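Local coordinates for protein MupZ (Pseudomonas fluorescens, PDB 6FXD) that probably acts as an epoxide hydrolase in mupirocin biosynthesis, working with a Rieske oxygenase in the cascade that creates oxygen heterocycles, at residues A[76-81]-A[110-115]; A[38-43]-A[62-67]; A[34-39]-A[96-101]; A[52-57]-A[85-90]. All coordinates share one frame; numbering follows the deposited sequence.

In the fold
The chain folds as a ferredoxin-like alpha/beta sandwich with helices 37-51 and 78-94 on its sheet. Interactions 2 and 3 share Glu38 and Ala39 at the start of helix 37-51; their centres lie 8 Å apart, and Tyr43 of one packs on Leu98 of the other. Interactions 1 and 4 both use helix 78-94, one at its first turn and one midway along it; their centres are 15 Å apart, and Ser76 N meets Gly56 O at 2.9 Å, a probable hydrogen bond. Interaction 1 sits across the chain's centre from interactions 2 and 3, 28 and 29 Å away between centres. Interactions 2 and 4 also touch the third subunit.

Interaction 1: A[76-81]-A[110-115]; sequences SDAQGL and REELDK
The first turn of helix 78-94 meets the short helix 110-113 most closely where the CA atoms of Ala78 and Glu112 come within 5.3 Å. The motif is a helix N-terminus capped twice, once by its own N-cap residue and once by a carboxylate from a distant part of the chain. Glu112 supplies the second: its OE1 accepts a nearly straight bond from Ala78 N (2.9 Å, 165° at the hydrogen) through the lone pair turned away from OE2. The same oxygen accepts a hydrogen bond from a water that in turn accepts from Gln79 N, so one carboxylate oxygen serves two of the N-H groups that a helix start leaves without carbonyl partners. A bend at chi2 (-63°) swings the carboxylate of Glu112 back toward the N-terminus of helix 78-94. Glutamate suits this place, since its negative charge is likely to be favoured by the positive end of the helix dipole.

Asp77 is the N-cap proper, its OD1 accepting from Gly80 N at 2.9 Å. Ala78 has little room for anything larger than a methyl: its CB lies 3.2 Å from Glu112 OE1 and 4.1 Å from Lys115 CB. Outside the pair, Ala78 also packs on Leu116, and Glu112 rests on Arg22 and Cys24. Lys115, with its chain extended beyond CG, reaches back along its own segment to hold the other carboxylate oxygen in a salt bridge, Lys115 NZ to Glu112 OE2, 3.0 Å long, met on the syn side and 33° out of the carboxylate plane.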
loop_
_atom_site.group_PDB
_atom_site.type_symbol
_atom_site.label_atom_id
_atom_site.label_comp_id
_atom_site.label_asym_id
_atom_site.label_seq_id
_atom_site.Cartn_x
_atom_site.Cartn_y
_atom_site.Cartn_z
ATOM N N SER A 76 -8.436 -11.080 -12.571
ATOM C CA SER A 76 -7.083 -10.575 -12.358
ATOM C C SER A 76 -7.017 -9.050 -12.340
ATOM O O SER A 76 -6.059 -8.498 -11.783
ATOM C CB SER A 76 -6.105 -11.184 -13.366
ATOM O OG SER A 76 -6.521 -10.922 -14.686
ATOM N N ASP A 77 -7.985 -8.368 -12.954
ATOM C CA ASP A 77 -8.072 -6.909 -12.923
ATOM C C ASP A 77 -9.480 -6.502 -13.354
ATOM O O ASP A 77 -10.324 -7.350 -13.655
ATOM C CB ASP A 77 -6.976 -6.261 -13.781
ATOM C CG ASP A 77 -7.009 -6.715 -15.242
ATOM O OD1 ASP A 77 -8.051 -7.212 -15.714
ATOM O OD2 ASP A 77 -5.980 -6.551 -15.928
ATOM N N ALA A 78 -9.721 -5.185 -13.394
ATOM C CA ALA A 78 -11.047 -4.679 -13.734
ATOM C C ALA A 78 -11.442 -5.091 -15.143
ATOM O O ALA A 78 -12.609 -5.412 -15.398
ATOM C CB ALA A 78 -11.070 -3.152 -13.603
ATOM N N GLN A 79 -10.477 -5.090 -16.065
ATOM C CA GLN A 79 -10.746 -5.513 -17.433
ATOM C C GLN A 79 -11.271 -6.944 -17.486
ATOM O O GLN A 79 -12.131 -7.257 -18.315
ATOM C CB GLN A 79 -9.486 -5.370 -18.286
ATOM C CG GLN A 79 -9.736 -5.546 -19.784
ATOM C CD GLN A 79 -10.727 -4.541 -20.338
ATOM O OE1 GLN A 79 -10.561 -3.334 -20.179
ATOM N NE2 GLN A 79 -11.774 -5.042 -20.989
ATOM N N GLY A 80 -10.781 -7.824 -16.610
ATOM C CA GLY A 80 -11.314 -9.180 -16.581
ATOM C C GLY A 80 -12.796 -9.213 -16.259
ATOM O O GLY A 80 -13.553 -10.001 -16.837
ATOM N N LEU A 81 -13.229 -8.377 -15.313
ATOM C CA LEU A 81 -14.649 -8.325 -14.970
ATOM C C LEU A 81 -15.465 -7.777 -16.136
ATOM O O LEU A 81 -16.539 -8.304 -16.450
ATOM C CB LEU A 81 -14.867 -7.532 -13.666
ATOM C CG LEU A 81 -16.308 -7.329 -13.168
ATOM C CD1 LEU A 81 -17.130 -8.619 -13.186
ATOM C CD2 LEU A 81 -16.339 -6.707 -11.763
ATOM N N ARG A 110 -8.850 1.013 -5.476
ATOM C CA ARG A 110 -9.547 2.195 -5.986
ATOM C C ARG A 110 -9.311 2.397 -7.482
ATOM O O ARG A 110 -10.251 2.690 -8.232
ATOM C CB ARG A 110 -9.119 3.437 -5.198
ATOM C CG ARG A 110 -9.705 4.735 -5.755
ATOM C CD ARG A 110 -9.191 5.944 -5.002
ATOM N NE ARG A 110 -9.556 5.871 -3.592
ATOM C CZ ARG A 110 -9.168 6.751 -2.674
ATOM N NH1 ARG A 110 -8.400 7.775 -3.020
ATOM N NH2 ARG A 110 -9.545 6.606 -1.411
ATOM N N GLU A 111 -8.067 2.229 -7.935
ATOM C CA GLU A 111 -7.724 2.537 -9.320
ATOM C C GLU A 111 -8.416 1.589 -10.292
ATOM O O GLU A 111 -8.729 1.979 -11.425
ATOM C CB GLU A 111 -6.207 2.469 -9.499
ATOM C CG GLU A 111 -5.712 2.881 -10.868
ATOM C CD GLU A 111 -4.212 3.091 -10.895
ATOM O OE1 GLU A 111 -3.632 3.340 -9.819
ATOM O OE2 GLU A 111 -3.611 2.995 -11.987
ATOM N N GLU A 112 -8.653 0.343 -9.881
ATOM C CA GLU A 112 -9.394 -0.574 -10.737
ATOM C C GLU A 112 -10.895 -0.338 -10.641
ATOM O O GLU A 112 -11.604 -0.401 -11.652
ATOM C CB GLU A 112 -9.046 -2.022 -10.383
ATOM C CG GLU A 112 -7.600 -2.412 -10.668
ATOM C CD GLU A 112 -7.249 -2.324 -12.143
ATOM O OE1 GLU A 112 -7.913 -3.007 -12.945
ATOM O OE2 GLU A 112 -6.324 -1.565 -12.511
ATOM N N LEU A 113 -11.403 -0.055 -9.437
ATOM C CA LEU A 113 -12.836 0.182 -9.298
ATOM C C LEU A 113 -13.267 1.438 -10.049
ATOM O O LEU A 113 -14.407 1.509 -10.526
ATOM C CB LEU A 113 -13.238 0.252 -7.825
ATOM C CG LEU A 113 -13.838 -1.033 -7.226
ATOM C CD1 LEU A 113 -12.994 -2.246 -7.588
ATOM C CD2 LEU A 113 -14.017 -0.932 -5.717
ATOM N N ASP A 114 -12.381 2.435 -10.156
ATOM C CA ASP A 114 -12.674 3.605 -10.980
ATOM C C ASP A 114 -13.030 3.213 -12.410
ATOM O O ASP A 114 -13.835 3.893 -13.054
ATOM C CB ASP A 114 -11.476 4.564 -10.979
ATOM C CG ASP A 114 -11.323 5.319 -9.663
ATOM O OD1 ASP A 114 -12.257 5.300 -8.838
ATOM O OD2 ASP A 114 -10.254 5.933 -9.453
ATOM N N LYS A 115 -12.442 2.127 -12.924
ATOM C CA LYS A 115 -12.738 1.662 -14.278
ATOM C C LYS A 115 -14.071 0.936 -14.374
ATOM O O LYS A 115 -14.547 0.704 -15.497
ATOM C CB LYS A 115 -11.614 0.751 -14.778
ATOM C CG LYS A 115 -10.223 1.388 -14.740
ATOM C CD LYS A 115 -9.125 0.351 -14.991
ATOM C CE LYS A 115 -7.740 0.977 -14.826
ATOM N NZ LYS A 115 -6.621 0.005 -15.010
HETATM O O HOH W 1 -7.980 -3.368 -15.764
#

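Interaction 2: A[38-43]-A[62-67]; sequences EAFKAY and FSFNGT
With its CG anti to the backbone N (chi1 -175°), Phe40 sends its ring from helix 37-51 toward the sheet, while Lys41, CG beside the backbone N (chi1 -67°) and its chain extended, runs over Phe64, antiparallel to its CB-to-ring direction. Lys41 CE lies over the middle of one face, 3.7 Å from the centroid of Phe64, a CH-pi contact, and NZ beyond it makes a cation-pi contact at 4.5 Å. Phe40 instead comes to the rim of Phe64 in the ring plane, CD1 to CE2 3.8 Å, the two planes 89° apart. Phe62 meets Phe40 more loosely. An alanine in place of Phe64 would probably open a gap beside Phe40 and leave the methylenes of Lys41 without their flat support.

The ammonium group also salt-bridges Glu131 of the third subunit, and a water links it to Gly66 O. Flat phenylalanines fill the space between helix and sheet, and lysine's long methylene chain can lie on one while its charge reaches that subunit. The axes of segments 38-43 and 62-65, nearly antiparallel, come within 10.6 Å. Phe30 of strand 24-31 meets Phe40 edge-to-face, and strand 57-65 continues the sheet into the third subunit.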
loop_
_atom_site.group_PDB
_atom_site.type_symbol
_atom_site.label_atom_id
_atom_site.label_comp_id
_atom_site.label_asym_id
_atom_site.label_seq_id
_atom_site.Cartn_x
_atom_site.Cartn_y
_atom_site.Cartn_z
ATOM N N GLU A 38 -33.669 -25.903 -8.427
ATOM C CA GLU A 38 -32.915 -26.971 -9.092
ATOM C C GLU A 38 -32.528 -26.584 -10.517
ATOM O O GLU A 38 -31.432 -26.926 -10.991
ATOM C CB GLU A 38 -33.693 -28.291 -9.069
ATOM C CG GLU A 38 -33.881 -28.869 -7.670
ATOM C CD GLU A 38 -32.589 -28.900 -6.867
ATOM O OE1 GLU A 38 -31.544 -29.317 -7.420
ATOM O OE2 GLU A 38 -32.619 -28.500 -5.679
ATOM N N ALA A 39 -33.410 -25.863 -11.208
ATOM C CA ALA A 39 -33.060 -25.342 -12.524
ATOM C C ALA A 39 -31.916 -24.334 -12.431
ATOM O O ALA A 39 -31.018 -24.323 -13.280
ATOM C CB ALA A 39 -34.286 -24.716 -13.196
ATOM N N PHE A 40 -31.955 -23.447 -11.429
ATOM C CA PHE A 40 -30.850 -22.518 -11.231
ATOM C C PHE A 40 -29.532 -23.259 -11.046
ATOM O O PHE A 40 -28.527 -22.928 -11.681
ATOM C CB PHE A 40 -31.152 -21.629 -10.020
ATOM C CG PHE A 40 -30.130 -20.532 -9.779
ATOM C CD1 PHE A 40 -28.947 -20.795 -9.108
ATOM C CD2 PHE A 40 -30.367 -19.241 -10.234
ATOM C CE1 PHE A 40 -28.001 -19.795 -8.900
ATOM C CE2 PHE A 40 -29.421 -18.219 -10.016
ATOM C CZ PHE A 40 -28.248 -18.493 -9.361
ATOM N N LYS A 41 -29.525 -24.282 -10.184
ATOM C CA LYS A 41 -28.302 -25.049 -9.961
ATOM C C LYS A 41 -27.817 -25.745 -11.236
ATOM O O LYS A 41 -26.609 -25.835 -11.483
ATOM C CB LYS A 41 -28.516 -26.034 -8.816
ATOM C CG LYS A 41 -28.698 -25.310 -7.478
ATOM C CD LYS A 41 -28.757 -26.283 -6.298
ATOM C CE LYS A 41 -28.877 -25.520 -4.953
ATOM N NZ LYS A 41 -28.622 -26.411 -3.804
ATOM N N ALA A 42 -28.740 -26.241 -12.064
ATOM C CA ALA A 42 -28.338 -26.843 -13.335
ATOM C C ALA A 42 -27.664 -25.813 -14.238
ATOM O O ALA A 42 -26.643 -26.106 -14.884
ATOM C CB ALA A 42 -29.564 -27.442 -14.009
ATOM N N TYR A 43 -28.249 -24.615 -14.338
ATOM C CA TYR A 43 -27.656 -23.581 -15.180
ATOM C C TYR A 43 -26.295 -23.136 -14.673
ATOM O O TYR A 43 -25.516 -22.566 -15.430
ATOM C CB TYR A 43 -28.581 -22.381 -15.301
ATOM C CG TYR A 43 -29.460 -22.455 -16.489
ATOM C CD1 TYR A 43 -28.959 -22.169 -17.744
ATOM C CD2 TYR A 43 -30.783 -22.833 -16.365
ATOM C CE1 TYR A 43 -29.769 -22.246 -18.859
ATOM C CE2 TYR A 43 -31.604 -22.912 -17.478
ATOM C CZ TYR A 43 -31.088 -22.617 -18.718
ATOM O OH TYR A 43 -31.907 -22.687 -19.825
ATOM N N PHE A 62 -20.254 -21.033 -7.213
ATOM C CA PHE A 62 -21.602 -20.790 -6.709
ATOM C C PHE A 62 -21.804 -21.486 -5.367
ATOM O O PHE A 62 -21.447 -22.661 -5.206
ATOM C CB PHE A 62 -22.664 -21.302 -7.690
ATOM C CG PHE A 62 -22.802 -20.466 -8.926
ATOM C CD1 PHE A 62 -23.591 -19.307 -8.936
ATOM C CD2 PHE A 62 -22.136 -20.826 -10.092
ATOM C CE1 PHE A 62 -23.724 -18.551 -10.098
ATOM C CE2 PHE A 62 -22.256 -20.063 -11.240
ATOM C CZ PHE A 62 -23.041 -18.935 -11.244
ATOM N N SER A 63 -22.413 -20.773 -4.420
ATOM C CA SER A 63 -22.711 -21.290 -3.086
ATOM C C SER A 63 -24.150 -20.951 -2.724
ATOM O O SER A 63 -24.754 -20.050 -3.303
ATOM C CB SER A 63 -21.819 -20.658 -2.012
ATOM O OG SER A 63 -20.457 -20.813 -2.333
ATOM N N PHE A 64 -24.688 -21.662 -1.734
ATOM C CA PHE A 64 -26.105 -21.544 -1.400
ATOM C C PHE A 64 -26.339 -21.568 0.099
ATOM O O PHE A 64 -25.739 -22.364 0.830
ATOM C CB PHE A 64 -26.933 -22.657 -2.093
ATOM C CG PHE A 64 -26.846 -22.588 -3.594
ATOM C CD1 PHE A 64 -25.809 -23.238 -4.271
ATOM C CD2 PHE A 64 -27.763 -21.848 -4.319
ATOM C CE1 PHE A 64 -25.691 -23.130 -5.635
ATOM C CE2 PHE A 64 -27.661 -21.764 -5.710
ATOM C CZ PHE A 64 -26.614 -22.399 -6.352
ATOM N N ASN A 65 -27.198 -20.653 0.544
ATOM C CA ASN A 65 -27.761 -20.626 1.886
ATOM C C ASN A 65 -29.252 -20.874 1.665
ATOM O O ASN A 65 -30.042 -19.932 1.564
ATOM C CB ASN A 65 -27.499 -19.268 2.507
ATOM C CG ASN A 65 -27.983 -19.175 3.948
ATOM O OD1 ASN A 65 -28.416 -20.161 4.533
ATOM N ND2 ASN A 65 -27.877 -17.985 4.535
ATOM N N GLY A 66 -29.627 -22.145 1.565
ATOM C CA GLY A 66 -30.983 -22.501 1.167
ATOM C C GLY A 66 -31.302 -21.971 -0.224
ATOM O O GLY A 66 -30.647 -22.314 -1.216
ATOM N N THR A 67 -32.336 -21.133 -0.335
ATOM C CA THR A 67 -32.685 -20.530 -1.618
ATOM C C THR A 67 -31.939 -19.222 -1.892
ATOM O O THR A 67 -32.194 -18.577 -2.915
ATOM C CB THR A 67 -34.201 -20.315 -1.740
ATOM O OG1 THR A 67 -34.639 -19.452 -0.687
ATOM C CG2 THR A 67 -34.960 -21.628 -1.612
HETATM O O HOH W 2 -29.743 -24.918 -1.547
#

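Interaction 3: A[34-39]-A[96-101]; sequences ERHLEA and FHLASI
Leu98 places its two methyls on different partners. CD2 lies over a face of the His36 imidazole, 4.2 Å from the ring centroid and 25° off the normal, a CH-pi contact, while CD1 reaches the CB of Ala39 at 4.2 Å. With CG beside the backbone N (chi1 -66°), the branch point is carried toward segment 34-39, where a forked leucine can serve both partners. His36 also leans its CB against Leu98 O, 3.5 Å away. This carbonyl oxygen is buried by the contact and has no hydrogen-bonding partner in the model. On the ring face opposite Leu98 CD2 lies CG of Arg35, 3.8 Å above the plane, and the imidazole is thereby sandwiched between two aliphatic groups. An alanine here would take the ring of His36 away, and is likely to open a gap between Arg35 and Leu98 and leave CD2 of Leu98 without its CH-pi partner.

The contact joins two connections of the ferredoxin-like fold: the turn leading into helix 37-51 and the loop between helix 78-94 and strand 100-108. Ala39, three residues on from His36, is small enough to let Leu98 approach the backbone, where CD1 comes 4.0 Å from Ala39 C. Farther out, Leu98 CD1 packs on Tyr43, and Ala99 touches Phe40. A backbone bond between Ser100 and Glu31 ties the start of strand 100-108 to strand 24-31, and Leu37, pointing the other way from His36, packs on Ile32.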
loop_
_atom_site.group_PDB
_atom_site.type_symbol
_atom_site.label_atom_id
_atom_site.label_comp_id
_atom_site.label_asym_id
_atom_site.label_seq_id
_atom_site.Cartn_x
_atom_site.Cartn_y
_atom_site.Cartn_z
ATOM N N GLU A 34 -38.156 -21.206 -4.690
ATOM C CA GLU A 34 -37.921 -22.632 -4.468
ATOM C C GLU A 34 -38.229 -23.456 -5.716
ATOM O O GLU A 34 -37.503 -24.404 -6.036
ATOM C CB GLU A 34 -38.737 -23.120 -3.268
ATOM C CG GLU A 34 -38.448 -24.567 -2.891
ATOM C CD GLU A 34 -39.705 -25.357 -2.591
ATOM O OE1 GLU A 34 -40.514 -25.555 -3.524
ATOM O OE2 GLU A 34 -39.873 -25.795 -1.430
ATOM N N ARG A 35 -39.294 -23.100 -6.442
ATOM C CA ARG A 35 -39.681 -23.864 -7.624
ATOM C C ARG A 35 -38.648 -23.781 -8.741
ATOM O O ARG A 35 -38.687 -24.601 -9.667
ATOM C CB ARG A 35 -41.053 -23.397 -8.116
ATOM C CG ARG A 35 -41.052 -22.011 -8.732
ATOM C CD ARG A 35 -42.462 -21.460 -8.917
ATOM N NE ARG A 35 -42.428 -20.058 -9.321
ATOM C CZ ARG A 35 -42.335 -19.042 -8.466
ATOM N NH1 ARG A 35 -42.306 -19.273 -7.162
ATOM N NH2 ARG A 35 -42.295 -17.793 -8.910
ATOM N N HIS A 36 -37.711 -22.839 -8.672
ATOM C CA HIS A 36 -36.670 -22.666 -9.675
ATOM C C HIS A 36 -35.287 -23.071 -9.179
ATOM O O HIS A 36 -34.320 -22.960 -9.941
ATOM C CB HIS A 36 -36.591 -21.203 -10.129
ATOM C CG HIS A 36 -37.814 -20.711 -10.833
ATOM N ND1 HIS A 36 -38.585 -21.521 -11.644
ATOM C CD2 HIS A 36 -38.392 -19.487 -10.863
ATOM C CE1 HIS A 36 -39.590 -20.817 -12.134
ATOM N NE2 HIS A 36 -39.496 -19.581 -11.677
ATOM N N LEU A 37 -35.159 -23.518 -7.925
ATOM C CA LEU A 37 -33.835 -23.709 -7.339
ATOM C C LEU A 37 -33.033 -24.778 -8.078
ATOM O O LEU A 37 -31.842 -24.596 -8.344
ATOM C CB LEU A 37 -33.954 -24.043 -5.846
ATOM C CG LEU A 37 -32.631 -24.230 -5.074
ATOM C CD1 LEU A 37 -31.813 -22.948 -5.113
ATOM C CD2 LEU A 37 -32.834 -24.698 -3.630
ATOM N N GLU A 38 -33.669 -25.903 -8.427
ATOM C CA GLU A 38 -32.915 -26.971 -9.092
ATOM C C GLU A 38 -32.528 -26.584 -10.517
ATOM O O GLU A 38 -31.432 -26.926 -10.991
ATOM C CB GLU A 38 -33.693 -28.291 -9.069
ATOM C CG GLU A 38 -33.881 -28.869 -7.670
ATOM C CD GLU A 38 -32.589 -28.900 -6.867
ATOM O OE1 GLU A 38 -31.544 -29.317 -7.420
ATOM O OE2 GLU A 38 -32.619 -28.500 -5.679
ATOM N N ALA A 39 -33.410 -25.863 -11.208
ATOM C CA ALA A 39 -33.060 -25.342 -12.524
ATOM C C ALA A 39 -31.916 -24.334 -12.431
ATOM O O ALA A 39 -31.018 -24.323 -13.280
ATOM C CB ALA A 39 -34.286 -24.716 -13.196
ATOM N N PHE A 96 -32.330 -15.401 -17.273
ATOM C CA PHE A 96 -32.817 -14.213 -16.581
ATOM C C PHE A 96 -33.971 -14.510 -15.633
ATOM O O PHE A 96 -34.079 -13.886 -14.576
ATOM C CB PHE A 96 -33.253 -13.187 -17.635
ATOM C CG PHE A 96 -33.526 -11.800 -17.097
ATOM C CD1 PHE A 96 -32.486 -10.952 -16.750
ATOM C CD2 PHE A 96 -34.823 -11.332 -16.994
ATOM C CE1 PHE A 96 -32.738 -9.669 -16.277
ATOM C CE2 PHE A 96 -35.083 -10.053 -16.524
ATOM C CZ PHE A 96 -34.037 -9.221 -16.165
ATOM N N HIS A 97 -34.822 -15.471 -15.980
ATOM C CA HIS A 97 -36.111 -15.615 -15.316
ATOM C C HIS A 97 -36.078 -16.488 -14.065
ATOM O O HIS A 97 -37.097 -16.585 -13.373
ATOM C CB HIS A 97 -37.162 -16.119 -16.313
ATOM C CG HIS A 97 -37.427 -15.160 -17.430
ATOM N ND1 HIS A 97 -37.976 -13.914 -17.224
ATOM C CD2 HIS A 97 -37.198 -15.254 -18.762
ATOM C CE1 HIS A 97 -38.085 -13.285 -18.383
ATOM N NE2 HIS A 97 -37.619 -14.076 -19.331
ATOM N N LEU A 98 -34.939 -17.094 -13.733
ATOM C CA LEU A 98 -34.897 -18.052 -12.633
ATOM C C LEU A 98 -34.710 -17.410 -11.264
ATOM O O LEU A 98 -34.983 -18.064 -10.251
ATOM C CB LEU A 98 -33.784 -19.079 -12.879
ATOM C CG LEU A 98 -34.052 -19.965 -14.090
ATOM C CD1 LEU A 98 -32.898 -20.927 -14.223
ATOM C CD2 LEU A 98 -35.388 -20.691 -13.935
ATOM N N ALA A 99 -34.235 -16.175 -11.213
ATOM C CA ALA A 99 -33.911 -15.561 -9.936
ATOM C C ALA A 99 -33.823 -14.055 -10.123
ATOM O O ALA A 99 -33.850 -13.547 -11.244
ATOM C CB ALA A 99 -32.588 -16.110 -9.401
ATOM N N SER A 100 -33.718 -13.344 -9.006
ATOM C CA SER A 100 -33.416 -11.923 -9.046
ATOM C C SER A 100 -32.161 -11.657 -8.226
ATOM O O SER A 100 -31.876 -12.360 -7.251
ATOM C CB SER A 100 -34.590 -11.070 -8.552
ATOM O OG SER A 100 -34.994 -11.462 -7.259
ATOM N N ILE A 101 -31.383 -10.676 -8.656
ATOM C CA ILE A 101 -30.190 -10.280 -7.919
ATOM C C ILE A 101 -30.605 -9.201 -6.930
ATOM O O ILE A 101 -31.136 -8.157 -7.328
ATOM C CB ILE A 101 -29.084 -9.785 -8.859
ATOM C CG1 ILE A 101 -28.511 -10.984 -9.622
ATOM C CG2 ILE A 101 -27.963 -9.144 -8.052
ATOM C CD1 ILE A 101 -27.492 -10.649 -10.693
#

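Interaction 4: A[52-57]-A[85-90]; sequences SKEPGC and LVNIAE
Glu54 lays the end of its side chain against the amide of Asn87, with CG 3.5 Å from Asn87 ND2 and OE2 closer still. The bond between them runs from Asn87 ND2 to Glu54 OE2, 2.8 Å long and 158° at the hydrogen. OE2 accepts with its anti lone pair, the one turned away from OE1, and lies near the amide plane of the asparagine, 13° out of it. Carboxylate and amide planes are themselves almost perpendicular, so the two groups share a single bond and do not lie flat together. Glu54, extended beyond CG, reaches from the loop as Asn87 reaches out from the helix: the asparagine has its CG anti to the backbone N (chi1 -178°), which carries the amide out from helix 78-94 toward the loop.

Both atoms of this bond have a second partner. OE2 is also bonded to His84 ND1, one turn earlier on the same helix, and Asn87 ND2 donates to Lys50 O near the end of helix 37-51. An amide nitrogen with two hydrogens is well suited to joining a carboxylate and a carbonyl at once, and the long glutamate chain lets the loop residue reach the helix.

Glu54 also opens a type I beta turn closed by the bond from Cys57 N to Glu54 O (3.2 Å). Pro55, at its second position, has the backbone angles such a turn asks for. Arg136 of the third subunit bonds Glu54 O and Cys57 O. The arrangement joins the first helix-to-strand connection of a ferredoxin-like beta-alpha-beta unit to the second helix of the fold.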
loop_
_atom_site.group_PDB
_atom_site.type_symbol
_atom_site.label_atom_id
_atom_site.label_comp_id
_atom_site.label_asym_id
_atom_site.label_seq_id
_atom_site.Cartn_x
_atom_site.Cartn_y
_atom_site.Cartn_z
ATOM N N SER A 52 -15.168 -20.321 -17.708
ATOM C CA SER A 52 -13.868 -20.968 -17.569
ATOM C C SER A 52 -12.938 -20.699 -18.740
ATOM O O SER A 52 -11.731 -20.941 -18.613
ATOM C CB SER A 52 -14.019 -22.484 -17.385
ATOM O OG SER A 52 -14.406 -23.129 -18.585
ATOM N N LYS A 53 -13.455 -20.208 -19.862
ATOM C CA LYS A 53 -12.638 -19.876 -21.018
ATOM C C LYS A 53 -12.119 -18.442 -20.989
ATOM O O LYS A 53 -11.427 -18.030 -21.922
ATOM C CB LYS A 53 -13.429 -20.134 -22.299
ATOM C CG LYS A 53 -13.712 -21.610 -22.496
ATOM C CD LYS A 53 -15.185 -21.886 -22.669
ATOM C CE LYS A 53 -15.500 -22.095 -24.130
ATOM N NZ LYS A 53 -16.934 -22.412 -24.326
ATOM N N GLU A 54 -12.443 -17.675 -19.952
ATOM C CA GLU A 54 -11.961 -16.300 -19.842
ATOM C C GLU A 54 -10.555 -16.277 -19.256
ATOM O O GLU A 54 -10.369 -16.687 -18.095
ATOM C CB GLU A 54 -12.880 -15.480 -18.945
ATOM C CG GLU A 54 -14.311 -15.354 -19.465
ATOM C CD GLU A 54 -15.252 -14.756 -18.434
ATOM O OE1 GLU A 54 -14.760 -14.131 -17.449
ATOM O OE2 GLU A 54 -16.481 -14.899 -18.617
ATOM N N PRO A 55 -9.563 -15.743 -19.975
ATOM C CA PRO A 55 -8.204 -15.677 -19.413
ATOM C C PRO A 55 -8.114 -14.894 -18.124
ATOM O O PRO A 55 -7.278 -15.220 -17.271
ATOM C CB PRO A 55 -7.394 -14.993 -20.531
ATOM C CG PRO A 55 -8.188 -15.181 -21.756
ATOM C CD PRO A 55 -9.620 -15.188 -21.340
ATOM N N GLY A 56 -8.948 -13.874 -17.957
ATOM C CA GLY A 56 -8.916 -13.018 -16.795
ATOM C C GLY A 56 -9.635 -13.542 -15.574
ATOM O O GLY A 56 -9.578 -12.913 -14.515
ATOM N N CYS A 57 -10.326 -14.673 -15.666
ATOM C CA CYS A 57 -11.075 -15.204 -14.534
ATOM C C CYS A 57 -10.212 -16.189 -13.748
ATOM O O CYS A 57 -9.738 -17.185 -14.301
ATOM C CB CYS A 57 -12.382 -15.862 -14.978
ATOM S SG CYS A 57 -13.319 -16.467 -13.539
ATOM N N LEU A 85 -18.589 -9.635 -18.299
ATOM C CA LEU A 85 -19.873 -9.020 -18.606
ATOM C C LEU A 85 -20.237 -9.220 -20.070
ATOM O O LEU A 85 -21.379 -9.566 -20.388
ATOM C CB LEU A 85 -19.786 -7.527 -18.289
ATOM C CG LEU A 85 -21.021 -6.842 -17.721
ATOM C CD1 LEU A 85 -21.244 -7.357 -16.318
ATOM C CD2 LEU A 85 -20.823 -5.336 -17.716
ATOM N N VAL A 86 -19.275 -9.011 -20.973
ATOM C CA VAL A 86 -19.526 -9.207 -22.399
ATOM C C VAL A 86 -19.728 -10.684 -22.714
ATOM O O VAL A 86 -20.600 -11.053 -23.517
ATOM C CB VAL A 86 -18.379 -8.608 -23.235
ATOM C CG1 VAL A 86 -18.563 -8.949 -24.714
ATOM C CG2 VAL A 86 -18.297 -7.099 -23.026
ATOM N N ASN A 87 -18.905 -11.551 -22.114
ATOM C CA ASN A 87 -18.944 -12.978 -22.432
ATOM C C ASN A 87 -20.274 -13.598 -22.024
ATOM O O ASN A 87 -20.827 -14.450 -22.739
ATOM C CB ASN A 87 -17.790 -13.680 -21.708
ATOM C CG ASN A 87 -17.700 -15.173 -22.012
ATOM O OD1 ASN A 87 -17.836 -15.594 -23.158
ATOM N ND2 ASN A 87 -17.423 -15.969 -20.987
ATOM N N ILE A 88 -20.805 -13.177 -20.877
ATOM C CA ILE A 88 -21.953 -13.815 -20.258
ATOM C C ILE A 88 -23.263 -13.142 -20.617
ATOM O O ILE A 88 -24.324 -13.617 -20.197
ATOM C CB ILE A 88 -21.753 -13.874 -18.726
ATOM C CG1 ILE A 88 -22.306 -15.184 -18.167
ATOM C CG2 ILE A 88 -22.323 -12.616 -18.037
ATOM C CD1 ILE A 88 -21.365 -16.355 -18.379
ATOM N N ALA A 89 -23.224 -12.055 -21.397
ATOM C CA ALA A 89 -24.424 -11.249 -21.605
ATOM C C ALA A 89 -25.556 -12.086 -22.172
ATOM O O ALA A 89 -26.695 -12.013 -21.692
ATOM C CB ALA A 89 -24.106 -10.072 -22.525
ATOM N N GLU A 90 -25.249 -12.902 -23.181
ATOM C CA GLU A 90 -26.271 -13.717 -23.820
ATOM C C GLU A 90 -26.852 -14.750 -22.860
ATOM O O GLU A 90 -28.074 -14.947 -22.829
ATOM C CB GLU A 90 -25.689 -14.375 -25.066
ATOM C CG GLU A 90 -25.390 -13.404 -26.183
ATOM C CD GLU A 90 -23.917 -13.075 -26.259
ATOM O OE1 GLU A 90 -23.107 -13.950 -25.888
ATOM O OE2 GLU A 90 -23.563 -11.956 -26.684
#